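Local coordinates for protein putative NADPH:quinone oxidoreductase (Ralstonia eutropha, PDB 3IUP) that binds NADPH and probably uses it to reduce quinones, as a member of the medium-chain dehydrogenase/reductase superfamily, at residues T227-L232 and L258-A263; N201-R204 and Q208-L211; L49-G54 and A85-A90. All coordinates share one frame; numbering follows the deposited sequence.

Contact 1 (T227-L232 and L258-A263)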
loop_
_atom_site.group_PDB
_atom_site.type_symbol
_atom_site.label_atom_id
_atom_site.label_comp_id
_atom_site.label_asym_id
_atom_site.label_seq_id
_atom_site.Cartn_x
_atom_site.Cartn_y
_atom_site.Cartn_z
ATOM N N THR A 227 -0.844 22.089 15.623
ATOM C CA THR A 227 0.159 22.254 14.561
ATOM C C THR A 227 0.826 20.922 14.152
ATOM O O THR A 227 1.967 20.923 13.693
ATOM C CB THR A 227 1.274 23.198 14.994
ATOM O OG1 THR A 227 1.812 22.737 16.233
ATOM C CG2 THR A 227 0.733 24.676 15.177
ATOM N N PHE A 228 0.129 19.813 14.357
ATOM C CA PHE A 228 0.669 18.457 14.085
ATOM C C PHE A 228 1.331 18.350 12.716
ATOM O O PHE A 228 2.471 17.896 12.607
ATOM C CB PHE A 228 -0.473 17.436 14.198
ATOM C CG PHE A 228 -0.063 16.013 13.879
ATOM C CD1 PHE A 228 0.982 15.419 14.557
ATOM C CD2 PHE A 228 -0.717 15.285 12.887
ATOM C CE1 PHE A 228 1.378 14.100 14.267
ATOM C CE2 PHE A 228 -0.332 13.978 12.612
ATOM C CZ PHE A 228 0.714 13.406 13.293
HETATM N N MSE A 229 0.624 18.751 11.667
HETATM C CA MSE A 229 1.165 18.588 10.302
HETATM C C MSE A 229 2.455 19.393 10.111
HETATM O O MSE A 229 3.443 18.906 9.567
HETATM C CB MSE A 229 0.130 18.890 9.202
HETATM C CG MSE A 229 -1.134 18.129 9.283
HETATM SE SE MSE A 229 -0.815 16.179 8.876
HETATM C CE MSE A 229 -0.948 16.368 6.957
ATOM N N GLN A 230 2.481 20.632 10.598
ATOM C CA GLN A 230 3.718 21.366 10.577
ATOM C C GLN A 230 4.839 20.730 11.399
ATOM O O GLN A 230 5.985 20.676 10.954
ATOM C CB GLN A 230 3.449 22.781 11.055
ATOM C CG GLN A 230 4.648 23.681 11.241
ATOM C CD GLN A 230 4.190 25.009 11.859
ATOM O OE1 GLN A 230 3.135 25.537 11.476
ATOM N NE2 GLN A 230 4.906 25.487 12.870
ATOM N N ASP A 231 4.518 20.273 12.614
ATOM C CA ASP A 231 5.515 19.660 13.504
ATOM C C ASP A 231 6.090 18.385 12.822
ATOM O O ASP A 231 7.289 18.145 12.825
ATOM C CB ASP A 231 4.878 19.160 14.820
ATOM C CG ASP A 231 4.122 20.228 15.625
ATOM O OD1 ASP A 231 4.392 21.444 15.464
ATOM O OD2 ASP A 231 3.245 19.788 16.463
ATOM N N LEU A 232 5.195 17.587 12.242
ATOM C CA LEU A 232 5.575 16.320 11.624
ATOM C C LEU A 232 6.432 16.577 10.411
ATOM O O LEU A 232 7.526 15.992 10.266
ATOM C CB LEU A 232 4.321 15.472 11.290
ATOM C CG LEU A 232 4.580 14.159 10.565
ATOM C CD1 LEU A 232 5.685 13.363 11.343
ATOM C CD2 LEU A 232 3.292 13.367 10.349
ATOM N N LEU A 258 2.380 10.125 4.965
ATOM C CA LEU A 258 2.793 10.194 3.559
ATOM C C LEU A 258 2.782 11.640 3.069
ATOM O O LEU A 258 3.709 12.079 2.350
ATOM C CB LEU A 258 1.915 9.303 2.689
ATOM C CG LEU A 258 2.131 7.805 2.903
ATOM C CD1 LEU A 258 1.013 6.985 2.234
ATOM C CD2 LEU A 258 3.564 7.412 2.386
ATOM N N THR A 259 1.725 12.365 3.377
ATOM C CA THR A 259 1.612 13.751 2.944
ATOM C C THR A 259 2.803 14.578 3.464
ATOM O O THR A 259 3.424 15.361 2.715
ATOM C CB THR A 259 0.229 14.336 3.386
ATOM O OG1 THR A 259 -0.825 13.541 2.833
ATOM C CG2 THR A 259 0.041 15.801 2.974
ATOM N N CYS A 260 3.108 14.427 4.750
ATOM C CA CYS A 260 4.206 15.203 5.347
ATOM C C CYS A 260 5.552 14.760 4.828
ATOM O O CYS A 260 6.441 15.581 4.625
ATOM C CB CYS A 260 4.172 15.133 6.869
ATOM S SG CYS A 260 2.728 15.922 7.559
HETATM N N MSE A 261 5.700 13.459 4.529
HETATM C CA MSE A 261 6.957 12.974 3.961
HETATM C C MSE A 261 7.176 13.637 2.576
HETATM O O MSE A 261 8.292 14.023 2.219
HETATM C CB MSE A 261 6.927 11.458 3.780
HETATM C CG MSE A 261 7.180 10.701 4.987
HETATM SE SE MSE A 261 7.021 8.775 4.659
HETATM C CE MSE A 261 7.612 8.206 6.404
ATOM N N GLU A 262 6.131 13.726 1.787
ATOM C CA GLU A 262 6.275 14.291 0.447
ATOM C C GLU A 262 6.568 15.805 0.594
ATOM O O GLU A 262 7.385 16.337 -0.153
ATOM C CB GLU A 262 5.035 14.033 -0.380
ATOM C CG GLU A 262 5.086 14.551 -1.789
ATOM C CD GLU A 262 6.076 13.849 -2.715
ATOM O OE1 GLU A 262 6.892 12.979 -2.306
ATOM O OE2 GLU A 262 6.047 14.225 -3.915
ATOM N N ALA A 263 5.919 16.470 1.563
ATOM C CA ALA A 263 6.196 17.908 1.816
ATOM C C ALA A 263 7.659 18.098 2.161
ATOM O O ALA A 263 8.301 19.047 1.677
ATOM C CB ALA A 263 5.309 18.476 2.938
#
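Cys260 sits at the centre of this contact: its side chain reaches from helix 253-266 toward helix 228-239 and enters the gap between Met229 and Leu232, residues one turn apart on the facing helix. Leu232 and Cys260 both set out toward the opposite segment, and the leucine branch lies alongside the cysteine. Leu232 CG is 3.8 Å from Cys260 CB, and its methyl CD2 is 3.8 Å from Cys260 SG, so both atoms of the short side chain are covered.

Met229, a selenomethionine, arrives differently. Its CA-CB bond runs along the interface, and only the bends at chi2 (-69°) and chi3 (-85°) curl the end of the chain inward. The curl brings both SE and CE to 3.8 Å from Cys260 SG, while CE goes on to meet Thr259 CG2 at 4.1 Å. The two side chains of this last pair lie at a slant to one another, and the methyl of Thr259 is the part that touches; its hydroxyl is engaged instead with Asn299 and with the backbone carbonyl of Gly255 in its own helix.

The two helices belong to the parallel-sheet, Rossmann-type nucleotide-binding half of the protein, where strand 243-249 lies between them in sequence. Their short segments cross at -50° with the axes 9.7 Å apart, and the nearest CA atoms are those of Leu232 and Cys260.

Contact between the segments is apolar at the side chains and modest in extent, burying 178 Å² in all. Cys260 SG also approaches Met229 O, at 3.7 Å. That backbone oxygen accepts the Thr233 hydroxyl, one turn on. Further along, Cys260 also packs on Thr233 and Leu236, which continue the seam, while Met229 and Phe228 both rest on Gln256.

Contact 2 (N201-R204 and Q208-L211). With NDP (NADPH dihydro-nicotinamide-adenine-dinucleotide phosphate), chain C.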
loop_
_atom_site.group_PDB
_atom_site.type_symbol
_atom_site.label_atom_id
_atom_site.label_comp_id
_atom_site.label_asym_id
_atom_site.label_seq_id
_atom_site.Cartn_x
_atom_site.Cartn_y
_atom_site.Cartn_z
ATOM N N ASN A 201 8.728 9.908 16.532
ATOM C CA ASN A 201 7.695 9.258 17.340
ATOM C C ASN A 201 6.413 10.053 17.244
ATOM O O ASN A 201 6.448 11.271 17.371
ATOM C CB ASN A 201 8.116 9.229 18.820
ATOM C CG ASN A 201 9.347 8.413 19.063
ATOM O OD1 ASN A 201 9.250 7.201 19.153
ATOM N ND2 ASN A 201 10.531 9.056 19.179
ATOM N N ILE A 202 5.316 9.370 16.983
ATOM C CA ILE A 202 3.987 9.982 16.952
ATOM C C ILE A 202 3.129 9.385 18.032
ATOM O O ILE A 202 3.031 8.172 18.159
ATOM C CB ILE A 202 3.315 9.837 15.580
ATOM C CG1 ILE A 202 4.139 10.563 14.525
ATOM C CG2 ILE A 202 1.891 10.396 15.631
ATOM C CD1 ILE A 202 3.701 10.342 13.043
ATOM N N VAL A 203 2.508 10.256 18.836
ATOM C CA VAL A 203 1.627 9.836 19.928
ATOM C C VAL A 203 0.259 10.491 19.772
ATOM O O VAL A 203 0.070 11.320 18.879
ATOM C CB VAL A 203 2.242 10.202 21.311
ATOM C CG1 VAL A 203 3.574 9.490 21.528
ATOM C CG2 VAL A 203 2.404 11.734 21.438
ATOM N N ARG A 204 -0.686 10.171 20.642
ATOM C CA ARG A 204 -2.015 10.784 20.549
ATOM C C ARG A 204 -2.439 11.659 21.692
ATOM O O ARG A 204 -3.525 12.231 21.636
ATOM C CB ARG A 204 -3.088 9.743 20.250
ATOM C CG ARG A 204 -3.473 8.860 21.390
ATOM C CD ARG A 204 -4.819 8.180 21.010
ATOM N NE ARG A 204 -5.248 7.154 21.952
ATOM C CZ ARG A 204 -6.384 6.449 21.821
ATOM N NH1 ARG A 204 -7.226 6.681 20.795
ATOM N NH2 ARG A 204 -6.709 5.517 22.713
ATOM N N GLN A 208 1.820 11.407 26.656
ATOM C CA GLN A 208 2.650 10.393 26.024
ATOM C C GLN A 208 3.914 10.985 25.425
ATOM O O GLN A 208 4.963 10.350 25.419
ATOM C CB GLN A 208 1.840 9.664 24.924
ATOM C CG GLN A 208 0.692 8.902 25.480
ATOM C CD GLN A 208 -0.350 8.491 24.456
ATOM O OE1 GLN A 208 -0.139 8.575 23.223
ATOM N NE2 GLN A 208 -1.516 8.078 24.969
ATOM N N ALA A 209 3.817 12.191 24.885
ATOM C CA ALA A 209 4.991 12.904 24.432
ATOM C C ALA A 209 5.926 13.226 25.595
ATOM O O ALA A 209 7.123 13.051 25.491
ATOM C CB ALA A 209 4.590 14.182 23.662
ATOM N N ASP A 210 5.364 13.659 26.733
ATOM C CA ASP A 210 6.161 13.891 27.929
ATOM C C ASP A 210 6.953 12.621 28.318
ATOM O O ASP A 210 8.135 12.710 28.636
ATOM C CB ASP A 210 5.255 14.281 29.104
ATOM C CG ASP A 210 4.422 15.550 28.824
ATOM O OD1 ASP A 210 4.808 16.329 27.924
ATOM O OD2 ASP A 210 3.380 15.755 29.521
ATOM N N LEU A 211 6.251 11.485 28.333
ATOM C CA LEU A 211 6.856 10.189 28.666
ATOM C C LEU A 211 8.050 9.908 27.772
ATOM O O LEU A 211 9.126 9.603 28.245
ATOM C CB LEU A 211 5.830 9.056 28.544
ATOM C CG LEU A 211 6.367 7.651 28.822
ATOM C CD1 LEU A 211 6.940 7.596 30.253
ATOM C CD2 LEU A 211 5.288 6.535 28.551
HETATM P PA NDP C . 0.748 -1.327 24.486
HETATM O O1A NDP C . 1.926 -1.279 25.327
HETATM O O2A NDP C . -0.501 -1.908 25.025
HETATM O O5B NDP C . 0.480 0.251 24.063
HETATM C C5B NDP C . -0.589 0.490 23.141
HETATM C C4B NDP C . -0.546 1.930 22.730
HETATM O O4B NDP C . -1.584 2.086 21.806
HETATM C C3B NDP C . -0.784 2.901 23.898
HETATM O O3B NDP C . 0.130 3.975 23.967
HETATM C C2B NDP C . -2.183 3.482 23.595
HETATM O O2B NDP C . -2.343 4.851 23.968
HETATM C C1B NDP C . -2.237 3.331 22.082
HETATM N N9A NDP C . -3.603 3.231 21.553
HETATM C C8A NDP C . -4.568 2.355 22.007
HETATM N N7A NDP C . -5.663 2.484 21.237
HETATM C C5A NDP C . -5.413 3.435 20.266
HETATM C C6A NDP C . -6.162 3.989 19.208
HETATM N N6A NDP C . -7.453 3.690 18.978
HETATM N N1A NDP C . -5.579 4.945 18.403
HETATM C C2A NDP C . -4.313 5.389 18.627
HETATM N N3A NDP C . -3.583 4.846 19.659
HETATM C C4A NDP C . -4.116 3.894 20.462
HETATM O O3 NDP C . 0.951 -2.083 23.071
HETATM P PN NDP C . 2.189 -2.926 22.634
HETATM O O1N NDP C . 3.448 -2.233 22.753
HETATM O O2N NDP C . 2.151 -4.314 23.209
HETATM O O5D NDP C . 1.856 -3.079 21.046
HETATM C C5D NDP C . 2.008 -1.938 20.187
HETATM C C4D NDP C . 1.391 -2.238 18.825
HETATM O O4D NDP C . 2.319 -3.096 18.128
HETATM C C3D NDP C . 0.019 -2.944 18.840
HETATM O O3D NDP C . -0.821 -2.460 17.812
HETATM C C2D NDP C . 0.411 -4.379 18.528
HETATM O O2D NDP C . -0.618 -5.193 17.985
HETATM C C1D NDP C . 1.530 -4.115 17.517
HETATM N N1N NDP C . 2.369 -5.304 17.238
HETATM C C2N NDP C . 2.272 -5.822 15.989
HETATM C C3N NDP C . 2.986 -6.932 15.621
HETATM C C7N NDP C . 2.969 -7.414 14.183
HETATM O O7N NDP C . 3.623 -8.617 13.931
HETATM N N7N NDP C . 2.354 -6.780 13.176
HETATM C C4N NDP C . 4.082 -7.414 16.489
HETATM C C5N NDP C . 4.123 -6.760 17.847
HETATM C C6N NDP C . 3.262 -5.716 18.165
HETATM P P2B NDP C . -3.651 5.351 24.829
HETATM O O1X NDP C . -3.221 5.379 26.302
HETATM O O2X NDP C . -4.864 4.446 24.636
HETATM O O3X NDP C . -3.926 6.759 24.281
#
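Arg204 and Gln208 converge on the 2'-phosphate of NADPH, and Gln208 can be followed outward from its helix. Its CB packs on Val203, 3.7 Å from the CB of that residue. Beyond CG the chain runs extended (chi2 164°), carrying the amide past Val203 to the phosphate. There the two amide atoms part company: OE1 accepts the backbone N-H of Arg204 at 3.1 Å, the donor tilted 33° from the carbonyl plane, while NE2 donates to phosphate O3X at 2.8 Å. The bond to OE1 fixes which end of the amide faces the phosphate.

Arg204 adds two more bonds. Its NE gives a nearly straight bond to the same O3X (2.7 Å), and NH2 reaches O2X, with the phosphorus at the guanidinium edge and in its plane. One guanidinium face lies over the adenine, C5A being 3.4 Å above the plane. This phosphate is what NADPH has and NADH lacks, so the grip is consistent with a preference for NADPH.

Val203 CG2 rests 4.0 Å from Ala209 CB, seating helix 206-214 against the end of strand 199-203 in the beta-alpha-beta unit that proceeds to strand 220-222, whose Val220 packs on Ala209.

Contact 3 (L49-G54 and A85-A90)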
loop_
_atom_site.group_PDB
_atom_site.type_symbol
_atom_site.label_atom_id
_atom_site.label_comp_id
_atom_site.label_asym_id
_atom_site.label_seq_id
_atom_site.Cartn_x
_atom_site.Cartn_y
_atom_site.Cartn_z
ATOM N N LEU A 49 -5.263 -10.490 22.665
ATOM C CA LEU A 49 -6.607 -10.060 22.984
ATOM C C LEU A 49 -7.505 -10.333 21.769
ATOM O O LEU A 49 -8.686 -10.651 21.923
ATOM C CB LEU A 49 -6.583 -8.561 23.333
ATOM C CG LEU A 49 -5.748 -8.199 24.544
ATOM C CD1 LEU A 49 -5.765 -6.660 24.733
ATOM C CD2 LEU A 49 -6.196 -8.862 25.764
ATOM N N GLY A 50 -6.938 -10.212 20.580
ATOM C CA GLY A 50 -7.671 -10.475 19.330
ATOM C C GLY A 50 -8.173 -11.908 19.305
ATOM O O GLY A 50 -9.337 -12.196 19.015
ATOM N N LEU A 51 -7.309 -12.816 19.695
ATOM C CA LEU A 51 -7.693 -14.239 19.722
ATOM C C LEU A 51 -8.589 -14.550 20.901
ATOM O O LEU A 51 -9.589 -15.275 20.788
ATOM C CB LEU A 51 -6.432 -15.101 19.738
ATOM C CG LEU A 51 -6.688 -16.597 19.680
ATOM C CD1 LEU A 51 -7.448 -16.987 18.374
ATOM C CD2 LEU A 51 -5.329 -17.329 19.824
ATOM N N LEU A 52 -8.272 -13.965 22.038
ATOM C CA LEU A 52 -9.008 -14.211 23.254
ATOM C C LEU A 52 -10.513 -13.888 23.113
ATOM O O LEU A 52 -11.380 -14.684 23.485
ATOM C CB LEU A 52 -8.364 -13.413 24.381
ATOM C CG LEU A 52 -8.913 -13.538 25.788
ATOM C CD1 LEU A 52 -8.835 -15.028 26.300
ATOM C CD2 LEU A 52 -8.103 -12.542 26.702
ATOM N N PHE A 53 -10.808 -12.723 22.561
ATOM C CA PHE A 53 -12.184 -12.238 22.490
ATOM C C PHE A 53 -12.771 -12.354 21.107
ATOM O O PHE A 53 -13.966 -12.176 20.934
ATOM C CB PHE A 53 -12.248 -10.770 22.949
ATOM C CG PHE A 53 -11.717 -10.558 24.328
ATOM C CD1 PHE A 53 -12.197 -11.297 25.374
ATOM C CD2 PHE A 53 -10.754 -9.558 24.586
ATOM C CE1 PHE A 53 -11.715 -11.117 26.657
ATOM C CE2 PHE A 53 -10.274 -9.367 25.876
ATOM C CZ PHE A 53 -10.757 -10.133 26.898
ATOM N N GLY A 54 -11.934 -12.583 20.117
ATOM C CA GLY A 54 -12.405 -12.640 18.736
ATOM C C GLY A 54 -13.135 -11.356 18.353
ATOM O O GLY A 54 -12.815 -10.263 18.836
ATOM N N ALA A 85 -15.291 -17.331 10.706
ATOM C CA ALA A 85 -15.592 -18.614 10.073
ATOM C C ALA A 85 -14.525 -19.694 10.335
ATOM O O ALA A 85 -14.862 -20.817 10.670
ATOM C CB ALA A 85 -15.773 -18.427 8.566
ATOM N N GLY A 86 -13.254 -19.339 10.185
ATOM C CA GLY A 86 -12.142 -20.285 10.332
ATOM C C GLY A 86 -11.997 -20.935 11.722
ATOM O O GLY A 86 -11.352 -21.997 11.848
ATOM N N ARG A 87 -12.593 -20.332 12.754
ATOM C CA ARG A 87 -12.427 -20.830 14.120
ATOM C C ARG A 87 -13.731 -21.278 14.769
ATOM O O ARG A 87 -13.762 -21.574 15.962
ATOM C CB ARG A 87 -11.729 -19.794 15.014
ATOM C CG ARG A 87 -12.481 -18.493 15.210
ATOM C CD ARG A 87 -11.762 -17.616 16.192
ATOM N NE ARG A 87 -11.851 -18.146 17.545
ATOM C CZ ARG A 87 -11.486 -17.491 18.633
ATOM N NH1 ARG A 87 -10.989 -16.258 18.534
ATOM N NH2 ARG A 87 -11.582 -18.063 19.817
ATOM N N LEU A 88 -14.814 -21.304 14.005
ATOM C CA LEU A 88 -16.115 -21.642 14.581
ATOM C C LEU A 88 -16.049 -23.052 15.166
ATOM O O LEU A 88 -15.580 -23.998 14.502
ATOM C CB LEU A 88 -17.267 -21.505 13.580
ATOM C CG LEU A 88 -17.576 -20.077 13.079
ATOM C CD1 LEU A 88 -18.684 -20.070 12.024
ATOM C CD2 LEU A 88 -17.886 -19.145 14.276
ATOM N N ASP A 89 -16.539 -23.172 16.397
ATOM C CA ASP A 89 -16.649 -24.433 17.121
ATOM C C ASP A 89 -15.286 -25.035 17.478
ATOM O O ASP A 89 -15.205 -26.212 17.837
ATOM C CB ASP A 89 -17.543 -25.412 16.351
ATOM C CG ASP A 89 -18.908 -24.776 16.030
ATOM O OD1 ASP A 89 -19.490 -24.183 16.978
ATOM O OD2 ASP A 89 -19.366 -24.849 14.875
ATOM N N ALA A 90 -14.242 -24.230 17.385
ATOM C CA ALA A 90 -12.890 -24.671 17.778
ATOM C C ALA A 90 -12.568 -24.159 19.173
ATOM O O ALA A 90 -12.787 -22.979 19.488
ATOM C CB ALA A 90 -11.827 -24.175 16.771
#
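Leu51 and Arg87 join the last turn of helix 46-53 to the loop that follows helix 78-84. The helical segment ends at Gly54, where phi becomes positive (56°) and the chain leaves the helix. On the other side, residues 85-87 form a 3-10 turn, and Arg87 opens a type II beta turn closed by the bond from Ala90 N to Arg87 O at 3.1 Å. The backbones stay well apart: the nearest CA atoms, those of Gly54 and Arg87, are 9.4 Å from each other, and the gap is bridged chiefly by one long side chain.

That side chain is Arg87, whose CA-CB bond points at the helix. A bend at chi3 (-71°) turns the guanidinium toward the helix end, where NH1 donates to Leu51 O at 2.8 Å. The bond uses a lone pair in the carbonyl plane, and the acceptor is only 15° out of the guanidinium plane. Leu51 also supplies apolar cover: its CD1 lies over one guanidinium face, 3.6 Å from NH1. Gly54 CA comes within 3.9 Å of NH1 as well.

Ser10 of strand 4-12 links the pieces further, its OG bonding Arg87 NH2 and Leu52 O. Tyr272 and Arg274 of the second subunit pack on Arg87 and Leu51 respectively, placing the contact beside the dimer partner.

With an arginine side chain bonded to a carbonyl in the last turn of the helix, the contact ties a loop to a helix within the GroES-like domain of the alcohol dehydrogenase family.

In the fold
Along the chain contact 3 comes first, then contact 2, then contact 1, each closing before the next opens. Contacts 1 and 2 share the nucleotide-binding half, built around the six-stranded parallel sheet. Their centres are about 16 Å apart and they touch: Phe228 CE1 lies 4.0 Å from Ile202 CG2, and Leu232 CD1 lies 4.0 Å from Ile202 CD1, so helix 228-239 packs on the strand that leads to the NADPH phosphate site. Contact 3 belongs to the GroES-like domain, with its centre about 32 Å from that of contact 2 and about 38 Å from that of contact 1. The bound NADPH lies between the two halves, as in related reductases.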